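Local coordinates for protein arylamine n-acetyltransferase (Mycobacterium smegmatis, PDB 1W5R) that catalyses, in its natural form, acetyl transfer to arylamines, probably from acetyl-CoA by way of an acetylated enzyme intermediate, at residues G70-E75 with S205-G210; L108-H113 with S196-T201. The protein carries 1 engineered substitution. All blocks are in the same frame, centred on the assembly; numbering follows the deposited sequence.

Interaction 1: residues G70-E75 with S205-G210. Engineered in segment 70-75: Q73 (natural residue Cys).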
ATOM      1  N   GLY A  70      10.747 -21.122  -1.397  1.00 11.45           N
ATOM      2  CA  GLY A  70       9.611 -21.329  -2.283  1.00 11.14           C
ATOM      3  C   GLY A  70      10.106 -21.888  -3.603  1.00 10.20           C
ATOM      4  O   GLY A  70      11.215 -22.419  -3.714  1.00  9.97           O
ATOM      5  N   GLY A  71       9.286 -21.757  -4.625  1.00  9.10           N
ATOM      6  CA  GLY A  71       9.693 -22.161  -5.964  1.00  8.80           C
ATOM      7  C   GLY A  71       8.750 -21.574  -6.975  1.00  8.38           C
ATOM      8  O   GLY A  71       7.874 -20.765  -6.619  1.00  8.05           O
ATOM      9  N   TYR A  72       8.965 -21.918  -8.240  1.00  8.89           N
ATOM     10  CA  TYR A  72       8.083 -21.438  -9.293  1.00  7.59           C
ATOM     11  C   TYR A  72       7.136 -22.545  -9.784  1.00  7.52           C
ATOM     12  O   TYR A  72       6.987 -23.557  -9.085  1.00  7.61           O
ATOM     13  CB  TYR A  72       8.852 -20.648 -10.377  1.00  7.78           C
ATOM     14  CG  TYR A  72       9.726 -21.415 -11.361  1.00  7.37           C
ATOM     15  CD1 TYR A  72      10.389 -20.714 -12.364  1.00  7.50           C
ATOM     16  CD2 TYR A  72       9.840 -22.808 -11.338  1.00  8.17           C
ATOM     17  CE1 TYR A  72      11.180 -21.356 -13.310  1.00  7.47           C
ATOM     18  CE2 TYR A  72      10.618 -23.474 -12.306  1.00  6.76           C
ATOM     19  CZ  TYR A  72      11.280 -22.724 -13.293  1.00  7.76           C
ATOM     20  OH  TYR A  72      12.036 -23.319 -14.280  1.00  8.49           O
ATOM     21  N   GLN A  73       6.476 -22.359 -10.919  1.00  7.31           N
ATOM     22  CA  GLN A  73       5.339 -23.203 -11.285  1.00  7.42           C
ATOM     23  C   GLN A  73       5.636 -24.705 -11.255  1.00  7.69           C
ATOM     24  O   GLN A  73       4.839 -25.502 -10.728  1.00  8.23           O
ATOM     25  CB  GLN A  73       4.771 -22.792 -12.657  1.00  7.58           C
ATOM     26  CG  GLN A  73       5.745 -22.670 -13.809  1.00  7.69           C
ATOM     27  CD  GLN A  73       6.395 -21.284 -13.931  1.00  9.28           C
ATOM     28  OE1 GLN A  73       6.495 -20.544 -12.956  1.00  9.48           O
ATOM     29  NE2 GLN A  73       6.830 -20.940 -15.140  1.00 10.26           N
ATOM     30  N   TYR A  74       6.770 -25.102 -11.828  1.00  7.98           N
ATOM     31  CA  TYR A  74       7.107 -26.536 -11.889  1.00  7.64           C
ATOM     32  C   TYR A  74       7.405 -27.146 -10.525  1.00  9.02           C
ATOM     33  O   TYR A  74       7.167 -28.350 -10.274  1.00  9.59           O
ATOM     34  CB  TYR A  74       8.299 -26.763 -12.794  1.00  8.26           C
ATOM     35  CG  TYR A  74       8.083 -26.407 -14.236  1.00  7.55           C
ATOM     36  CD1 TYR A  74       8.537 -25.191 -14.753  1.00  8.08           C
ATOM     37  CD2 TYR A  74       7.414 -27.283 -15.098  1.00  7.61           C
ATOM     38  CE1 TYR A  74       8.340 -24.857 -16.099  1.00  7.84           C
ATOM     39  CE2 TYR A  74       7.214 -26.965 -16.446  1.00  7.99           C
ATOM     40  CZ  TYR A  74       7.671 -25.748 -16.939  1.00  7.52           C
ATOM     41  OH  TYR A  74       7.517 -25.416 -18.265  1.00  9.30           O
ATOM     42  N   GLU A  75       7.940 -26.313  -9.645  1.00  7.83           N
ATOM     43  CA  GLU A  75       8.295 -26.764  -8.306  1.00  8.61           C
ATOM     44  C   GLU A  75       7.049 -26.902  -7.450  1.00  9.04           C
ATOM     45  O   GLU A  75       6.868 -27.900  -6.745  1.00  9.86           O
ATOM     46  CB  GLU A  75       9.315 -25.807  -7.676  1.00  8.30           C
ATOM     47  CG  GLU A  75      10.649 -25.839  -8.402  1.00  8.95           C
ATOM     48  CD  GLU A  75      11.555 -24.692  -8.027  1.00  7.49           C
ATOM     49  OE1 GLU A  75      12.650 -24.965  -7.476  1.00  9.95           O
ATOM     50  OE2 GLU A  75      11.191 -23.524  -8.311  1.00  8.83           O
ATOM     51  N   SER A 205      13.967 -15.235 -20.602  1.00 13.72           N
ATOM     52  CA  SER A 205      12.871 -15.675 -19.753  1.00 12.36           C
ATOM     53  C   SER A 205      12.532 -14.627 -18.699  1.00 11.66           C
ATOM     54  O   SER A 205      13.420 -14.079 -18.046  1.00 11.93           O
ATOM     55  CB  SER A 205      13.208 -17.004 -19.074  1.00 11.99           C
ATOM     56  OG  SER A 205      12.273 -17.302 -18.045  1.00 11.14           O
ATOM     57  N   HIS A 206      11.230 -14.397 -18.529  1.00 12.07           N
ATOM     58  CA  HIS A 206      10.702 -13.523 -17.468  1.00 11.72           C
ATOM     59  C   HIS A 206      11.279 -13.894 -16.101  1.00 10.56           C
ATOM     60  O   HIS A 206      11.471 -13.031 -15.229  1.00  9.94           O
ATOM     61  CB  HIS A 206       9.174 -13.630 -17.434  1.00 12.60           C
ATOM     62  CG  HIS A 206       8.502 -12.602 -16.571  1.00 13.08           C
ATOM     63  ND1 HIS A 206       7.835 -12.914 -15.402  1.00 14.83           N
ATOM     64  CD2 HIS A 206       8.394 -11.261 -16.719  1.00 14.07           C
ATOM     65  CE1 HIS A 206       7.337 -11.808 -14.875  1.00 12.80           C
ATOM     66  NE2 HIS A 206       7.666 -10.792 -15.653  1.00 15.45           N
ATOM     67  N   PHE A 207      11.555 -15.186 -15.909  1.00 10.02           N
ATOM     68  CA  PHE A 207      12.045 -15.673 -14.613  1.00  9.64           C
ATOM     69  C   PHE A 207      13.565 -15.748 -14.505  1.00  9.37           C
ATOM     70  O   PHE A 207      14.089 -16.196 -13.489  1.00  9.78           O
ATOM     71  CB  PHE A 207      11.343 -16.981 -14.223  1.00  9.88           C
ATOM     72  CG  PHE A 207       9.876 -16.813 -14.084  1.00 10.06           C
ATOM     73  CD1 PHE A 207       9.002 -17.358 -15.024  1.00  9.94           C
ATOM     74  CD2 PHE A 207       9.358 -16.021 -13.055  1.00 10.98           C
ATOM     75  CE1 PHE A 207       7.620 -17.149 -14.922  1.00  9.66           C
ATOM     76  CE2 PHE A 207       7.967 -15.815 -12.934  1.00 10.64           C
ATOM     77  CZ  PHE A 207       7.106 -16.374 -13.876  1.00 11.09           C
ATOM     78  N   VAL A 208      14.250 -15.271 -15.554  1.00  9.93           N
ATOM     79  CA  VAL A 208      15.709 -15.096 -15.550  1.00 11.18           C
ATOM     80  C   VAL A 208      16.062 -13.599 -15.480  1.00 11.66           C
ATOM     81  O   VAL A 208      17.050 -13.229 -14.856  1.00 12.72           O
ATOM     82  CB  VAL A 208      16.382 -15.785 -16.767  1.00 11.45           C
ATOM     83  CG1 VAL A 208      17.880 -15.436 -16.880  1.00 11.94           C
ATOM     84  CG2 VAL A 208      16.234 -17.304 -16.672  1.00 11.43           C
ATOM     85  N   THR A 209      15.219 -12.750 -16.065  1.00 12.17           N
ATOM     86  CA  THR A 209      15.554 -11.321 -16.194  1.00 12.23           C
ATOM     87  C   THR A 209      15.108 -10.435 -15.034  1.00 11.59           C
ATOM     88  O   THR A 209      15.401  -9.234 -15.008  1.00 11.93           O
ATOM     89  CB  THR A 209      14.980 -10.720 -17.497  1.00 13.25           C
ATOM     90  OG1 THR A 209      13.560 -10.853 -17.501  1.00 14.81           O
ATOM     91  CG2 THR A 209      15.567 -11.409 -18.735  1.00 14.87           C
ATOM     92  N   GLY A 210      14.360 -11.004 -14.104  1.00 10.42           N
ATOM     93  CA  GLY A 210      13.920 -10.245 -12.950  1.00  9.56           C
ATOM     94  C   GLY A 210      13.501 -11.159 -11.824  1.00  9.48           C
ATOM     95  O   GLY A 210      13.682 -12.380 -11.912  1.00 10.19           O
TER
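Y72 and Q73, at the start of helix 73-87, meet F207 of the short helix 206-209 in a buried, van der Waals contact between side chains close to the active site. Large side chains are needed here, because the nearest CA atoms, those of Y72 and F207, are 8.8 Å apart: the Y72 ring reaches CB of F207, and the F207 ring receives the Q73 amide. CB of F207 lies at the edge of the Y72 ring, near its plane, with Y72 CD1 4.3 Å from F207 CB. The tyrosine hydroxyl is taken up by S196 of helix 189-201.

Q73 is engineered and stands where the natural enzyme has the cysteine of the Cys-His-Asp catalytic triad of arylamine N-acetyltransferases. Its CG is wedged between the backbone N and the carbonyl carbon (chi1 51°), and a bend at chi2 carries the amide over one face of the Y72 ring and on to F207. There Q73 NE2 comes within 3.9 Å of F207 CE1, the amide and ring planes 68° apart; the same NE2 donates to T112 O.

Each segment begins its helix with a capping bond. At the N-cap Y72, the backbone N donates to E75 OE2 at 2.7 Å, one half of a capping box, while E75 OE1 forms a salt bridge with K63, so this buried carboxylate has partners for both oxygens. At S205 the small hydroxyl can turn back to the chain, and F207 N donates to S205 OG at 3.1 Å, which fixes the backbone that carries the phenylalanine.

Interaction 2: residues L108-H113 with S196-T201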
ATOM      1  N   LEU A 108       2.613 -17.531 -30.728  1.00 19.53           N
ATOM      2  CA  LEU A 108       2.306 -18.608 -29.788  1.00 17.01           C
ATOM      3  C   LEU A 108       3.390 -18.690 -28.698  1.00 15.48           C
ATOM      4  O   LEU A 108       4.579 -18.780 -29.004  1.00 15.01           O
ATOM      5  CB  LEU A 108       2.206 -19.939 -30.532  1.00 16.92           C
ATOM      6  CG  LEU A 108       1.723 -21.146 -29.742  1.00 16.12           C
ATOM      7  CD1 LEU A 108       0.220 -21.106 -29.527  1.00 15.87           C
ATOM      8  CD2 LEU A 108       2.124 -22.432 -30.451  1.00 15.14           C
ATOM      9  N   PRO A 109       2.985 -18.653 -27.415  1.00 13.71           N
ATOM     10  CA  PRO A 109       4.011 -18.772 -26.369  1.00 12.86           C
ATOM     11  C   PRO A 109       4.541 -20.201 -26.223  1.00 11.55           C
ATOM     12  O   PRO A 109       3.861 -21.159 -26.585  1.00 11.69           O
ATOM     13  CB  PRO A 109       3.273 -18.376 -25.075  1.00 13.33           C
ATOM     14  CG  PRO A 109       1.924 -17.865 -25.522  1.00 13.79           C
ATOM     15  CD  PRO A 109       1.636 -18.480 -26.848  1.00 14.10           C
ATOM     16  N   ALA A 110       5.748 -20.332 -25.677  1.00 11.20           N
ATOM     17  CA  ALA A 110       6.285 -21.630 -25.280  1.00 10.51           C
ATOM     18  C   ALA A 110       5.437 -22.285 -24.197  1.00 10.30           C
ATOM     19  O   ALA A 110       4.687 -21.597 -23.483  1.00 10.50           O
ATOM     20  CB  ALA A 110       7.725 -21.472 -24.784  1.00 10.37           C
ATOM     21  N   GLN A 111       5.561 -23.609 -24.078  1.00  9.84           N
ATOM     22  CA  GLN A 111       4.975 -24.322 -22.957  1.00  9.68           C
ATOM     23  C   GLN A 111       5.881 -24.058 -21.757  1.00  9.58           C
ATOM     24  O   GLN A 111       6.993 -24.590 -21.669  1.00 10.52           O
ATOM     25  CB  GLN A 111       4.874 -25.823 -23.235  1.00 10.16           C
ATOM     26  CG  GLN A 111       3.884 -26.187 -24.331  1.00 11.17           C
ATOM     27  CD  GLN A 111       3.900 -27.670 -24.589  1.00 14.52           C
ATOM     28  OE1 GLN A 111       3.682 -28.473 -23.671  1.00 19.48           O
ATOM     29  NE2 GLN A 111       4.167 -28.050 -25.834  1.00 18.51           N
ATOM     30  N   THR A 112       5.408 -23.198 -20.851  1.00  8.53           N
ATOM     31  CA  THR A 112       6.209 -22.799 -19.688  1.00  8.77           C
ATOM     32  C   THR A 112       5.473 -23.007 -18.366  1.00  8.76           C
ATOM     33  O   THR A 112       5.981 -22.648 -17.298  1.00  8.45           O
ATOM     34  CB  THR A 112       6.606 -21.325 -19.755  1.00  8.25           C
ATOM     35  OG1 THR A 112       5.426 -20.524 -19.649  1.00  8.97           O
ATOM     36  CG2 THR A 112       7.355 -20.995 -21.039  1.00  9.15           C
ATOM     37  N   HIS A 113       4.269 -23.567 -18.437  1.00  8.85           N
ATOM     38  CA  HIS A 113       3.484 -23.786 -17.223  1.00  9.01           C
ATOM     39  C   HIS A 113       3.193 -25.268 -17.024  1.00  9.05           C
ATOM     40  O   HIS A 113       3.242 -26.066 -17.981  1.00 10.04           O
ATOM     41  CB  HIS A 113       2.190 -22.965 -17.264  1.00  9.55           C
ATOM     42  CG  HIS A 113       1.510 -22.821 -15.932  1.00  9.02           C
ATOM     43  ND1 HIS A 113       2.195 -22.828 -14.735  1.00 10.03           N
ATOM     44  CD2 HIS A 113       0.208 -22.615 -15.614  1.00  8.81           C
ATOM     45  CE1 HIS A 113       1.342 -22.671 -13.737  1.00  9.54           C
ATOM     46  NE2 HIS A 113       0.128 -22.540 -14.244  1.00  8.20           N
ATOM     47  N   SER A 196      11.113 -26.708 -17.800  1.00  8.78           N
ATOM     48  CA  SER A 196      11.695 -25.999 -16.667  1.00  8.47           C
ATOM     49  C   SER A 196      13.131 -25.547 -16.955  1.00  8.89           C
ATOM     50  O   SER A 196      13.563 -24.476 -16.507  1.00  9.09           O
ATOM     51  CB  SER A 196      11.661 -26.853 -15.401  1.00  8.67           C
ATOM     52  OG  SER A 196      12.054 -26.068 -14.276  1.00  9.00           O
ATOM     53  N   TRP A 197      13.886 -26.374 -17.675  1.00  8.52           N
ATOM     54  CA  TRP A 197      15.207 -25.944 -18.111  1.00  9.18           C
ATOM     55  C   TRP A 197      15.125 -24.631 -18.906  1.00  9.10           C
ATOM     56  O   TRP A 197      15.890 -23.688 -18.642  1.00  9.94           O
ATOM     57  CB  TRP A 197      15.883 -27.046 -18.950  1.00  8.97           C
ATOM     58  CG  TRP A 197      17.265 -26.653 -19.387  1.00  8.56           C
ATOM     59  CD1 TRP A 197      17.647 -26.189 -20.621  1.00  8.70           C
ATOM     60  CD2 TRP A 197      18.433 -26.626 -18.567  1.00  9.54           C
ATOM     61  NE1 TRP A 197      19.001 -25.896 -20.617  1.00  9.79           N
ATOM     62  CE2 TRP A 197      19.499 -26.157 -19.366  1.00  9.89           C
ATOM     63  CE3 TRP A 197      18.686 -26.975 -17.236  1.00 10.18           C
ATOM     64  CZ2 TRP A 197      20.800 -26.004 -18.862  1.00 10.40           C
ATOM     65  CZ3 TRP A 197      19.983 -26.830 -16.741  1.00  9.99           C
ATOM     66  CH2 TRP A 197      21.015 -26.340 -17.554  1.00  9.99           C
ATOM     67  N   TYR A 198      14.213 -24.572 -19.874  1.00  9.34           N
ATOM     68  CA  TYR A 198      14.007 -23.372 -20.685  1.00  9.11           C
ATOM     69  C   TYR A 198      13.660 -22.150 -19.829  1.00  8.76           C
ATOM     70  O   TYR A 198      14.288 -21.088 -19.931  1.00  9.59           O
ATOM     71  CB  TYR A 198      12.891 -23.636 -21.702  1.00  9.94           C
ATOM     72  CG  TYR A 198      12.663 -22.534 -22.717  1.00 10.80           C
ATOM     73  CD1 TYR A 198      13.526 -22.372 -23.809  1.00 10.94           C
ATOM     74  CD2 TYR A 198      11.564 -21.670 -22.611  1.00 10.78           C
ATOM     75  CE1 TYR A 198      13.320 -21.381 -24.758  1.00 12.67           C
ATOM     76  CE2 TYR A 198      11.346 -20.675 -23.563  1.00 12.11           C
ATOM     77  CZ  TYR A 198      12.232 -20.534 -24.628  1.00 12.77           C
ATOM     78  OH  TYR A 198      12.013 -19.545 -25.566  1.00 15.48           O
ATOM     79  N   VAL A 199      12.660 -22.319 -18.966  1.00  8.55           N
ATOM     80  CA  VAL A 199      12.145 -21.178 -18.194  1.00  8.09           C
ATOM     81  C   VAL A 199      13.212 -20.664 -17.214  1.00  8.50           C
ATOM     82  O   VAL A 199      13.271 -19.456 -16.917  1.00  8.73           O
ATOM     83  CB  VAL A 199      10.858 -21.566 -17.430  1.00  7.89           C
ATOM     84  CG1 VAL A 199      10.318 -20.363 -16.666  1.00  8.96           C
ATOM     85  CG2 VAL A 199       9.782 -22.024 -18.401  1.00  9.99           C
ATOM     86  N   SER A 200      14.042 -21.579 -16.709  1.00  8.03           N
ATOM     87  CA  SER A 200      15.024 -21.216 -15.684  1.00  7.98           C
ATOM     88  C   SER A 200      16.391 -20.824 -16.250  1.00  8.61           C
ATOM     89  O   SER A 200      17.242 -20.363 -15.478  1.00  8.98           O
ATOM     90  CB  SER A 200      15.160 -22.312 -14.609  1.00  7.92           C
ATOM     91  OG  SER A 200      15.772 -23.479 -15.150  1.00  8.41           O
ATOM     92  N   THR A 201      16.605 -20.994 -17.561  1.00  8.94           N
ATOM     93  CA  THR A 201      17.931 -20.673 -18.147  1.00  9.51           C
ATOM     94  C   THR A 201      17.936 -19.804 -19.393  1.00  9.99           C
ATOM     95  O   THR A 201      18.978 -19.240 -19.725  1.00 11.60           O
ATOM     96  CB  THR A 201      18.789 -21.921 -18.446  1.00  9.42           C
ATOM     97  OG1 THR A 201      18.196 -22.678 -19.508  1.00 11.10           O
ATOM     98  CG2 THR A 201      18.911 -22.775 -17.215  1.00  9.88           C
TER
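Beside the classic beta bulge that T112 and H113 form opposite G96, T112 packs against V199 on helix 189-201. The two branched side chains cross at about a right angle. One methyl of the valine does the touching: V199 CG2 lies 3.5 Å from T112 CB and 3.7 Å from T112 CG2. The valine already points toward the strand, and with CG2 anti to the carbonyl carbon it is this methyl that leads; the threonine answers with its carbon side. A beta-branched residue fits either position, having its bulk close to the backbone where strand and helix come near each other.

Further out, where the loop enters the strand, A110 CB meets Y198 CE2 at 3.9 Å, approaching the ring obliquely. Alanine, with a single methyl, can come close beside the tyrosine, which also points toward the loop and whose ring is extended to A110 by a CG anti to the backbone N (chi1 -174°).

H113, the second bulge residue, points away from the helix, and its NE2 is hydrogen-bonded to D130. This is the His-Asp pair expected of the N-acetyltransferase catalytic triad, and H113 also touches Q73, the engineered residue in the place of the cysteine. T112, the residue V199 touches, directly precedes this histidine in the chain.

Toward its end the helix is tied by hydroxyls. S196 O accepts from S200 OG at 2.8 Å and from S200 N, the two arriving from opposite faces of the carbonyl plane. T201 OG1 donates to W197 O at 2.7 Å and sits over one face of the W197 ring, near its rim.

Helix 189-201 joins the two contacts. It supplies one side of interaction 2 and also touches both sides of interaction 1, with V199 meeting Y72 and F207 as well as T112. Besides the bond from Y72 to this helix, a second probable hydrogen bond links the contacts, S205 OG with V199 O at 2.6 Å. Interaction 1 is the more buried and relies on rings and an amide; interaction 2 is only partly buried, using one methyl of V199 against the carbon side of T112 and a more exposed tyrosine at its margin. The segments 70-75 and 108-113 contribute the cysteine position, engineered here, and the histidine of the triad.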